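Local coordinates for protein methanogen homoaconitase large subunit (Methanocaldococcus jannaschii, PDB 4KP2) that catalyses the reversible dehydration of (R)-homocitrate to cis-homoaconitate and its hydration to homoisocitrate, as the [4Fe-4S] cluster-binding large subunit of a heterotetramer, at residues Ala80-Val85 / Gly117-Ile122; Ser322-Arg327 / Thr403-Phe408; Val351-Lys356 / Cys379-Gly384. One frame throughout, in Å; residues are numbered along the deposited sequence.

Contact 1: Ala80-Val85 / Gly117-Ile122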
loop_
_atom_site.group_PDB
_atom_site.type_symbol
_atom_site.label_atom_id
_atom_site.label_comp_id
_atom_site.label_asym_id
_atom_site.label_seq_id
_atom_site.Cartn_x
_atom_site.Cartn_y
_atom_site.Cartn_z
ATOM N N ALA A 80 -15.498 9.404 4.162
ATOM C CA ALA A 80 -14.355 8.526 4.389
ATOM C C ALA A 80 -13.616 8.186 3.096
ATOM O O ALA A 80 -14.223 7.750 2.118
ATOM C CB ALA A 80 -14.797 7.256 5.098
ATOM N N PHE A 81 -12.303 8.389 3.104
ATOM C CA PHE A 81 -11.470 8.070 1.950
ATOM C C PHE A 81 -11.000 6.625 2.038
ATOM O O PHE A 81 -10.426 6.217 3.049
ATOM C CB PHE A 81 -10.257 9.002 1.880
ATOM C CG PHE A 81 -10.608 10.454 1.704
ATOM C CD1 PHE A 81 -11.884 10.838 1.321
ATOM C CD2 PHE A 81 -9.657 11.437 1.917
ATOM C CE1 PHE A 81 -12.203 12.172 1.160
ATOM C CE2 PHE A 81 -9.970 12.772 1.756
ATOM C CZ PHE A 81 -11.243 13.140 1.378
ATOM N N ASP A 82 -11.237 5.852 0.984
ATOM C CA ASP A 82 -10.884 4.437 1.001
ATOM C C ASP A 82 -10.600 3.870 -0.388
ATOM O O ASP A 82 -9.769 2.976 -0.540
ATOM C CB ASP A 82 -11.987 3.623 1.680
ATOM C CG ASP A 82 -13.303 3.685 0.928
ATOM O OD1 ASP A 82 -13.572 4.716 0.277
ATOM O OD2 ASP A 82 -14.069 2.700 0.990
ATOM N N HIS A 83 -11.294 4.388 -1.396
ATOM C CA HIS A 83 -11.176 3.864 -2.753
ATOM C C HIS A 83 -9.797 4.099 -3.366
ATOM O O HIS A 83 -9.235 3.208 -4.003
ATOM C CB HIS A 83 -12.256 4.465 -3.655
ATOM C CG HIS A 83 -13.597 3.820 -3.502
ATOM N ND1 HIS A 83 -14.240 3.711 -2.288
ATOM C CD2 HIS A 83 -14.418 3.248 -4.415
ATOM C CE1 HIS A 83 -15.398 3.100 -2.458
ATOM N NE2 HIS A 83 -15.531 2.808 -3.740
ATOM N N ASN A 84 -9.261 5.300 -3.177
ATOM C CA ASN A 84 -7.989 5.671 -3.783
ATOM C C ASN A 84 -6.982 6.176 -2.756
ATOM O O ASN A 84 -6.519 7.314 -2.837
ATOM C CB ASN A 84 -8.209 6.733 -4.862
ATOM C CG ASN A 84 -9.202 6.291 -5.922
ATOM O OD1 ASN A 84 -8.822 5.716 -6.941
ATOM N ND2 ASN A 84 -10.481 6.559 -5.684
ATOM N N VAL A 85 -6.644 5.326 -1.791
ATOM C CA VAL A 85 -5.722 5.718 -0.731
ATOM C C VAL A 85 -4.479 4.826 -0.676
ATOM O O VAL A 85 -4.585 3.610 -0.516
ATOM C CB VAL A 85 -6.426 5.758 0.645
ATOM C CG1 VAL A 85 -7.376 6.942 0.710
ATOM C CG2 VAL A 85 -7.173 4.459 0.912
ATOM N N GLY A 117 -9.915 3.373 6.898
ATOM C CA GLY A 117 -10.542 2.132 6.486
ATOM C C GLY A 117 -11.647 2.314 5.465
ATOM O O GLY A 117 -11.949 3.434 5.049
ATOM N N ILE A 118 -12.247 1.198 5.060
ATOM C CA ILE A 118 -13.335 1.207 4.092
ATOM C C ILE A 118 -14.534 1.969 4.646
ATOM O O ILE A 118 -14.832 1.888 5.838
ATOM C CB ILE A 118 -13.754 -0.229 3.715
ATOM C CG1 ILE A 118 -12.532 -1.036 3.273
ATOM C CG2 ILE A 118 -14.806 -0.221 2.616
ATOM C CD1 ILE A 118 -12.847 -2.462 2.907
ATOM N N CYS A 119 -15.203 2.716 3.774
ATOM C CA CYS A 119 -16.344 3.545 4.150
ATOM C C CYS A 119 -17.438 2.764 4.875
ATOM O O CYS A 119 -17.965 3.219 5.889
ATOM C CB CYS A 119 -16.929 4.221 2.911
ATOM S SG CYS A 119 -17.504 3.069 1.638
ATOM N N HIS A 120 -17.776 1.593 4.349
ATOM C CA HIS A 120 -18.824 0.772 4.943
ATOM C C HIS A 120 -18.379 0.165 6.268
ATOM O O HIS A 120 -19.182 0.001 7.185
ATOM C CB HIS A 120 -19.253 -0.332 3.977
ATOM C CG HIS A 120 -19.845 0.181 2.701
ATOM N ND1 HIS A 120 -20.636 1.305 2.651
ATOM C CD2 HIS A 120 -19.752 -0.276 1.430
ATOM C CE1 HIS A 120 -21.012 1.521 1.401
ATOM N NE2 HIS A 120 -20.489 0.576 0.642
ATOM N N GLN A 121 -17.096 -0.170 6.362
ATOM C CA GLN A 121 -16.551 -0.747 7.584
ATOM C C GLN A 121 -16.520 0.286 8.706
ATOM O O GLN A 121 -16.863 -0.016 9.847
ATOM C CB GLN A 121 -15.150 -1.307 7.337
ATOM C CG GLN A 121 -14.548 -2.014 8.540
ATOM C CD GLN A 121 -15.324 -3.253 8.942
ATOM O OE1 GLN A 121 -15.957 -3.903 8.109
ATOM N NE2 GLN A 121 -15.281 -3.588 10.227
ATOM N N ILE A 122 -16.103 1.503 8.370
ATOM C CA ILE A 122 -16.095 2.607 9.324
ATOM C C ILE A 122 -17.513 2.911 9.789
ATOM O O ILE A 122 -17.763 3.129 10.977
ATOM C CB ILE A 122 -15.483 3.878 8.705
ATOM C CG1 ILE A 122 -13.994 3.672 8.425
ATOM C CG2 ILE A 122 -15.683 5.078 9.620
ATOM C CD1 ILE A 122 -13.325 4.869 7.790
#
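Asp82 OD2 takes the backbone N-H of Cys119 in a nearly straight bond, 3.0 Å from N to OD2 with 172° at the hydrogen. The donor comes from well above the carboxylate plane. The other oxygen is held from within its own segment: His83 ND1 lies 2.8 Å from Asp82 OD1, with that oxygen in the plane of the imidazole ring. One bond to each oxygen should limit rotation of the carboxylate. CG sits between the backbone N and the carbonyl carbon (chi1 63°), which lets the group reach the start of helix 119-126, with Ile118 at its N-cap position. Ile118 brings its CG2 methyl 3.4 Å from Asp82 OD2, the two side chains crossing at about a right angle. Asp82 CB meanwhile rests 3.4 Å from Gly117 O. Further back, Ala80 CB packs against the CD1 tip of Ile122, 3.9 Å away, and against the backbone of Cys119. Asp82 also touches Cys383, a predicted cluster ligand, while His83 stacks on the ring of His53. The contact thus joins the loop leaving strand 77-80 to the N-terminus of helix 119-126, in an aconitase-family fold, beside the predicted [4Fe-4S] cluster site.

Contact 2: Ser322-Arg327 / Thr403-Phe408; sequences SCTNGR and TTNRNF
Ser322 and Thr404 bring their CA atoms within 5.5 Å of each other where two loops leave the adjacent parallel strands 317-320 and 399-402. Ser322 lays CB against the Thr404 methyl, 3.6 Å from CB to CG2. Its OG accepts the backbone N-H of Thr324 at 3.3 Å from N to OG, closing an ST turn around Cys323, a predicted ligand of the [4Fe-4S] cluster. Thr324 carries CG2 anti to its carbonyl carbon, bringing that methyl 3.4 Å from Asn405 ND2, an amide nitrogen that is hydrogen-bonded to Asn230 OD1. The placing of Thr324 OG1 is doubtful, since the model sets it too near Thr403 O. Asn325 meets Thr403 through its aliphatic part, CB to CB at 3.8 Å, and Thr403 OG1 turns to the backbone N of Gly321. Within the first loop, Arg327 NH1 bonds Cys323 O at 2.7 Å, bracing the backbone of that cysteine. No clear hydrogen bond joins the loops directly; Lys190 NZ binds both Asn325 OD1 and Thr403 O and so bridges them, probably bringing positive charge to the buried seam.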
loop_
_atom_site.group_PDB
_atom_site.type_symbol
_atom_site.label_atom_id
_atom_site.label_comp_id
_atom_site.label_asym_id
_atom_site.label_seq_id
_atom_site.Cartn_x
_atom_site.Cartn_y
_atom_site.Cartn_z
ATOM N N SER A 322 -11.641 -7.019 1.488
ATOM C CA SER A 322 -12.556 -5.982 1.032
ATOM C C SER A 322 -13.613 -5.748 2.102
ATOM O O SER A 322 -13.446 -6.166 3.246
ATOM C CB SER A 322 -13.215 -6.381 -0.287
ATOM O OG SER A 322 -13.995 -7.553 -0.133
ATOM N N CYS A 323 -14.700 -5.079 1.733
ATOM C CA CYS A 323 -15.802 -4.862 2.662
ATOM C C CYS A 323 -16.472 -6.186 3.002
ATOM O O CYS A 323 -17.035 -6.353 4.084
ATOM C CB CYS A 323 -16.825 -3.893 2.069
ATOM S SG CYS A 323 -18.275 -3.618 3.112
ATOM N N THR A 324 -16.400 -7.129 2.068
ATOM C CA THR A 324 -17.005 -8.441 2.249
ATOM C C THR A 324 -16.204 -9.285 3.232
ATOM O O THR A 324 -16.763 -9.887 4.149
ATOM C CB THR A 324 -17.097 -9.198 0.913
ATOM O OG1 THR A 324 -15.850 -9.850 0.647
ATOM C CG2 THR A 324 -17.419 -8.238 -0.220
ATOM N N ASN A 325 -14.888 -9.324 3.035
ATOM C CA ASN A 325 -14.014 -10.150 3.859
ATOM C C ASN A 325 -12.687 -9.479 4.197
ATOM O O ASN A 325 -11.625 -9.953 3.795
ATOM C CB ASN A 325 -13.751 -11.493 3.174
ATOM C CG ASN A 325 -14.992 -12.359 3.094
ATOM O OD1 ASN A 325 -15.362 -12.832 2.022
ATOM N ND2 ASN A 325 -15.641 -12.570 4.234
ATOM N N GLY A 326 -12.751 -8.382 4.943
ATOM C CA GLY A 326 -11.552 -7.665 5.331
ATOM C C GLY A 326 -11.452 -7.455 6.827
ATOM O O GLY A 326 -10.531 -6.796 7.311
ATOM N N ARG A 327 -12.402 -8.018 7.565
ATOM C CA ARG A 327 -12.436 -7.860 9.012
ATOM C C ARG A 327 -11.452 -8.792 9.711
ATOM O O ARG A 327 -10.729 -9.547 9.061
ATOM C CB ARG A 327 -13.858 -8.070 9.536
ATOM C CG ARG A 327 -14.799 -6.923 9.203
ATOM C CD ARG A 327 -16.251 -7.336 9.335
ATOM N NE ARG A 327 -16.649 -8.264 8.279
ATOM C CZ ARG A 327 -17.080 -7.886 7.080
ATOM N NH1 ARG A 327 -17.168 -6.597 6.781
ATOM N NH2 ARG A 327 -17.422 -8.795 6.178
ATOM N N THR A 403 -11.451 -11.880 -2.547
ATOM C CA THR A 403 -12.500 -12.001 -1.544
ATOM C C THR A 403 -13.505 -10.868 -1.709
ATOM O O THR A 403 -14.335 -10.629 -0.833
ATOM C CB THR A 403 -11.931 -11.966 -0.115
ATOM O OG1 THR A 403 -11.259 -10.720 0.103
ATOM C CG2 THR A 403 -10.954 -13.110 0.098
ATOM N N THR A 404 -13.418 -10.174 -2.839
ATOM C CA THR A 404 -14.334 -9.082 -3.150
ATOM C C THR A 404 -15.702 -9.599 -3.582
ATOM O O THR A 404 -16.008 -10.783 -3.439
ATOM C CB THR A 404 -13.776 -8.168 -4.258
ATOM O OG1 THR A 404 -13.320 -8.967 -5.357
ATOM C CG2 THR A 404 -12.620 -7.334 -3.731
ATOM N N ASN A 405 -16.519 -8.701 -4.123
ATOM C CA ASN A 405 -17.878 -9.047 -4.521
ATOM C C ASN A 405 -18.137 -8.892 -6.017
ATOM O O ASN A 405 -19.161 -9.353 -6.524
ATOM C CB ASN A 405 -18.890 -8.228 -3.718
ATOM C CG ASN A 405 -18.485 -6.774 -3.582
ATOM O OD1 ASN A 405 -17.820 -6.217 -4.454
ATOM N ND2 ASN A 405 -18.879 -6.154 -2.477
ATOM N N ARG A 406 -17.213 -8.242 -6.719
ATOM C CA ARG A 406 -17.341 -8.072 -8.163
ATOM C C ARG A 406 -16.534 -9.114 -8.931
ATOM O O ARG A 406 -15.483 -9.565 -8.473
ATOM C CB ARG A 406 -16.936 -6.662 -8.592
ATOM C CG ARG A 406 -18.110 -5.715 -8.777
ATOM C CD ARG A 406 -18.624 -5.190 -7.449
ATOM N NE ARG A 406 -17.737 -4.171 -6.895
ATOM C CZ ARG A 406 -17.818 -2.877 -7.185
ATOM N NH1 ARG A 406 -18.747 -2.442 -8.027
ATOM N NH2 ARG A 406 -16.970 -2.018 -6.636
ATOM N N ASN A 407 -17.028 -9.482 -10.108
ATOM C CA ASN A 407 -16.447 -10.571 -10.879
ATOM C C ASN A 407 -16.438 -10.257 -12.372
ATOM O O ASN A 407 -16.044 -11.083 -13.196
ATOM C CB ASN A 407 -17.235 -11.857 -10.614
ATOM C CG ASN A 407 -16.518 -13.094 -11.106
ATOM O OD1 ASN A 407 -15.311 -13.072 -11.335
ATOM N ND2 ASN A 407 -17.260 -14.181 -11.272
ATOM N N PHE A 408 -16.862 -9.045 -12.710
ATOM C CA PHE A 408 -17.084 -8.652 -14.098
ATOM C C PHE A 408 -15.816 -8.628 -14.953
ATOM O O PHE A 408 -14.705 -8.484 -14.443
ATOM C CB PHE A 408 -17.799 -7.303 -14.146
ATOM C CG PHE A 408 -19.070 -7.273 -13.348
ATOM C CD1 PHE A 408 -19.934 -8.355 -13.357
ATOM C CD2 PHE A 408 -19.392 -6.172 -12.574
ATOM C CE1 PHE A 408 -21.102 -8.334 -12.620
ATOM C CE2 PHE A 408 -20.556 -6.144 -11.833
ATOM C CZ PHE A 408 -21.413 -7.227 -11.855
#

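Contact 3: Val351-Lys356 / Cys379-Gly384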
loop_
_atom_site.group_PDB
_atom_site.type_symbol
_atom_site.label_atom_id
_atom_site.label_comp_id
_atom_site.label_asym_id
_atom_site.label_seq_id
_atom_site.Cartn_x
_atom_site.Cartn_y
_atom_site.Cartn_z
ATOM N N VAL A 351 -2.792 -8.250 0.754
ATOM C CA VAL A 351 -3.642 -8.233 1.939
ATOM C C VAL A 351 -3.921 -6.808 2.406
ATOM O O VAL A 351 -2.996 -6.043 2.685
ATOM C CB VAL A 351 -3.009 -9.023 3.097
ATOM C CG1 VAL A 351 -3.909 -8.978 4.321
ATOM C CG2 VAL A 351 -2.744 -10.459 2.675
ATOM N N ILE A 352 -5.201 -6.456 2.483
ATOM C CA ILE A 352 -5.609 -5.128 2.925
ATOM C C ILE A 352 -6.714 -5.214 3.973
ATOM O O ILE A 352 -7.836 -5.609 3.661
ATOM C CB ILE A 352 -6.125 -4.272 1.753
ATOM C CG1 ILE A 352 -5.051 -4.128 0.674
ATOM C CG2 ILE A 352 -6.567 -2.905 2.249
ATOM C CD1 ILE A 352 -5.484 -3.286 -0.502
ATOM N N PRO A 353 -6.400 -4.841 5.223
ATOM C CA PRO A 353 -7.407 -4.834 6.289
ATOM C C PRO A 353 -8.518 -3.836 5.985
ATOM O O PRO A 353 -8.253 -2.785 5.402
ATOM C CB PRO A 353 -6.611 -4.394 7.522
ATOM C CG PRO A 353 -5.420 -3.676 6.976
ATOM C CD PRO A 353 -5.086 -4.375 5.697
ATOM N N ALA A 354 -9.745 -4.163 6.377
ATOM C CA ALA A 354 -10.901 -3.338 6.043
ATOM C C ALA A 354 -10.939 -2.021 6.813
ATOM O O ALA A 354 -11.623 -1.080 6.407
ATOM C CB ALA A 354 -12.187 -4.115 6.264
ATOM N N SER A 355 -10.206 -1.949 7.919
ATOM C CA SER A 355 -10.241 -0.756 8.758
ATOM C C SER A 355 -8.919 -0.480 9.464
ATOM O O SER A 355 -7.983 -1.276 9.396
ATOM C CB SER A 355 -11.363 -0.863 9.792
ATOM O OG SER A 355 -11.362 0.257 10.662
ATOM N N LYS A 356 -8.858 0.666 10.134
ATOM C CA LYS A 356 -7.700 1.043 10.933
ATOM C C LYS A 356 -7.720 0.283 12.252
ATOM O O LYS A 356 -6.687 -0.185 12.730
ATOM C CB LYS A 356 -7.711 2.548 11.196
ATOM C CG LYS A 356 -6.696 3.015 12.225
ATOM C CD LYS A 356 -6.839 4.503 12.491
ATOM C CE LYS A 356 -5.959 4.950 13.646
ATOM N NZ LYS A 356 -6.100 6.407 13.917
ATOM N N CYS A 379 -1.160 -3.304 2.158
ATOM C CA CYS A 379 -1.461 -1.964 1.668
ATOM C C CYS A 379 -2.358 -1.200 2.635
ATOM O O CYS A 379 -2.884 -1.767 3.592
ATOM C CB CYS A 379 -2.103 -2.027 0.281
ATOM S SG CYS A 379 -1.040 -2.729 -1.001
ATOM N N THR A 380 -2.520 0.093 2.371
ATOM C CA THR A 380 -3.340 0.972 3.197
ATOM C C THR A 380 -4.786 0.487 3.259
ATOM O O THR A 380 -5.388 0.196 2.223
ATOM C CB THR A 380 -3.309 2.415 2.654
ATOM O OG1 THR A 380 -1.983 2.946 2.784
ATOM C CG2 THR A 380 -4.283 3.305 3.405
ATOM N N PRO A 381 -5.340 0.387 4.480
ATOM C CA PRO A 381 -6.719 -0.050 4.732
ATOM C C PRO A 381 -7.749 0.653 3.850
ATOM O O PRO A 381 -8.145 1.785 4.129
ATOM C CB PRO A 381 -6.934 0.331 6.196
ATOM C CG PRO A 381 -5.587 0.203 6.804
ATOM C CD PRO A 381 -4.610 0.635 5.738
ATOM N N GLY A 382 -8.172 -0.030 2.792
ATOM C CA GLY A 382 -9.169 0.493 1.879
ATOM C C GLY A 382 -9.732 -0.617 1.012
ATOM O O GLY A 382 -9.853 -1.758 1.456
ATOM N N CYS A 383 -10.071 -0.285 -0.228
ATOM C CA CYS A 383 -10.598 -1.274 -1.161
ATOM C C CYS A 383 -9.907 -1.194 -2.520
ATOM O O CYS A 383 -10.207 -0.322 -3.335
ATOM C CB CYS A 383 -12.114 -1.118 -1.315
ATOM S SG CYS A 383 -12.682 0.577 -1.613
ATOM N N GLY A 384 -8.978 -2.115 -2.754
ATOM C CA GLY A 384 -8.246 -2.160 -4.006
ATOM C C GLY A 384 -7.534 -3.486 -4.201
ATOM O O GLY A 384 -7.081 -4.093 -3.233
#
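Ile352 drives its side chain into the loop 379-384, at the C-terminal ends of strands 348-351 and 377-378, neighbours in a parallel sheet joined by a beta-alpha-beta crossover. CB points at the opposing segment and there the chain forks. CG2, anti to the backbone N, comes 3.3 Å from Thr380 O and as close to Gly382 N. CG1 takes the other direction and lies 3.6 Å from Cys379 CB. From it the chain runs on fully extended (chi2 -179°), ending with CD1 3.3 Å from Gly384 O. Between them the three carbons touch segment 379-384 from Cys379 through Thr380 and Gly382 to Gly384. With an alanine here all three would go, and the segment bearing Cys383, a predicted cluster ligand, would probably lose the wedge between Cys379 and Gly384 and be freer to shift. The backbones add little of their own: Cys379 N gives Val351 O only a weak hydrogen bond of 3.3 Å. The pyrrolidine rings of Pro353 and Pro381 touch, both also touching Phe359 of helix 356-363, while Thr380 OG1 bonds Ile378 O of the second subunit. Between the same two prolines, Pro381 CA makes a C-H...O contact with Pro353 O, 3.2 Å from carbon to oxygen.

Overall arrangement
Contact 1 comes first along the chain, among the loops of the parallel sheet containing strands 77-80 and 111-112. Contacts 2 and 3 belong to the second five-stranded parallel sheet, and both segments of contact 3 fall between the two of contact 2. Centres of contacts 1 and 3 are about 8 Å apart, those of 2 and 3 about 11 Å, and those of 1 and 2 about 13 Å. Ala354 ties all three together: its O probably accepts from Ile118 N, and its N probably bonds Gly326 O. Loops from both sheets thus converge around Cys323 and Cys383, consistent with a cluster site built where the loops of the two parallel sheets meet.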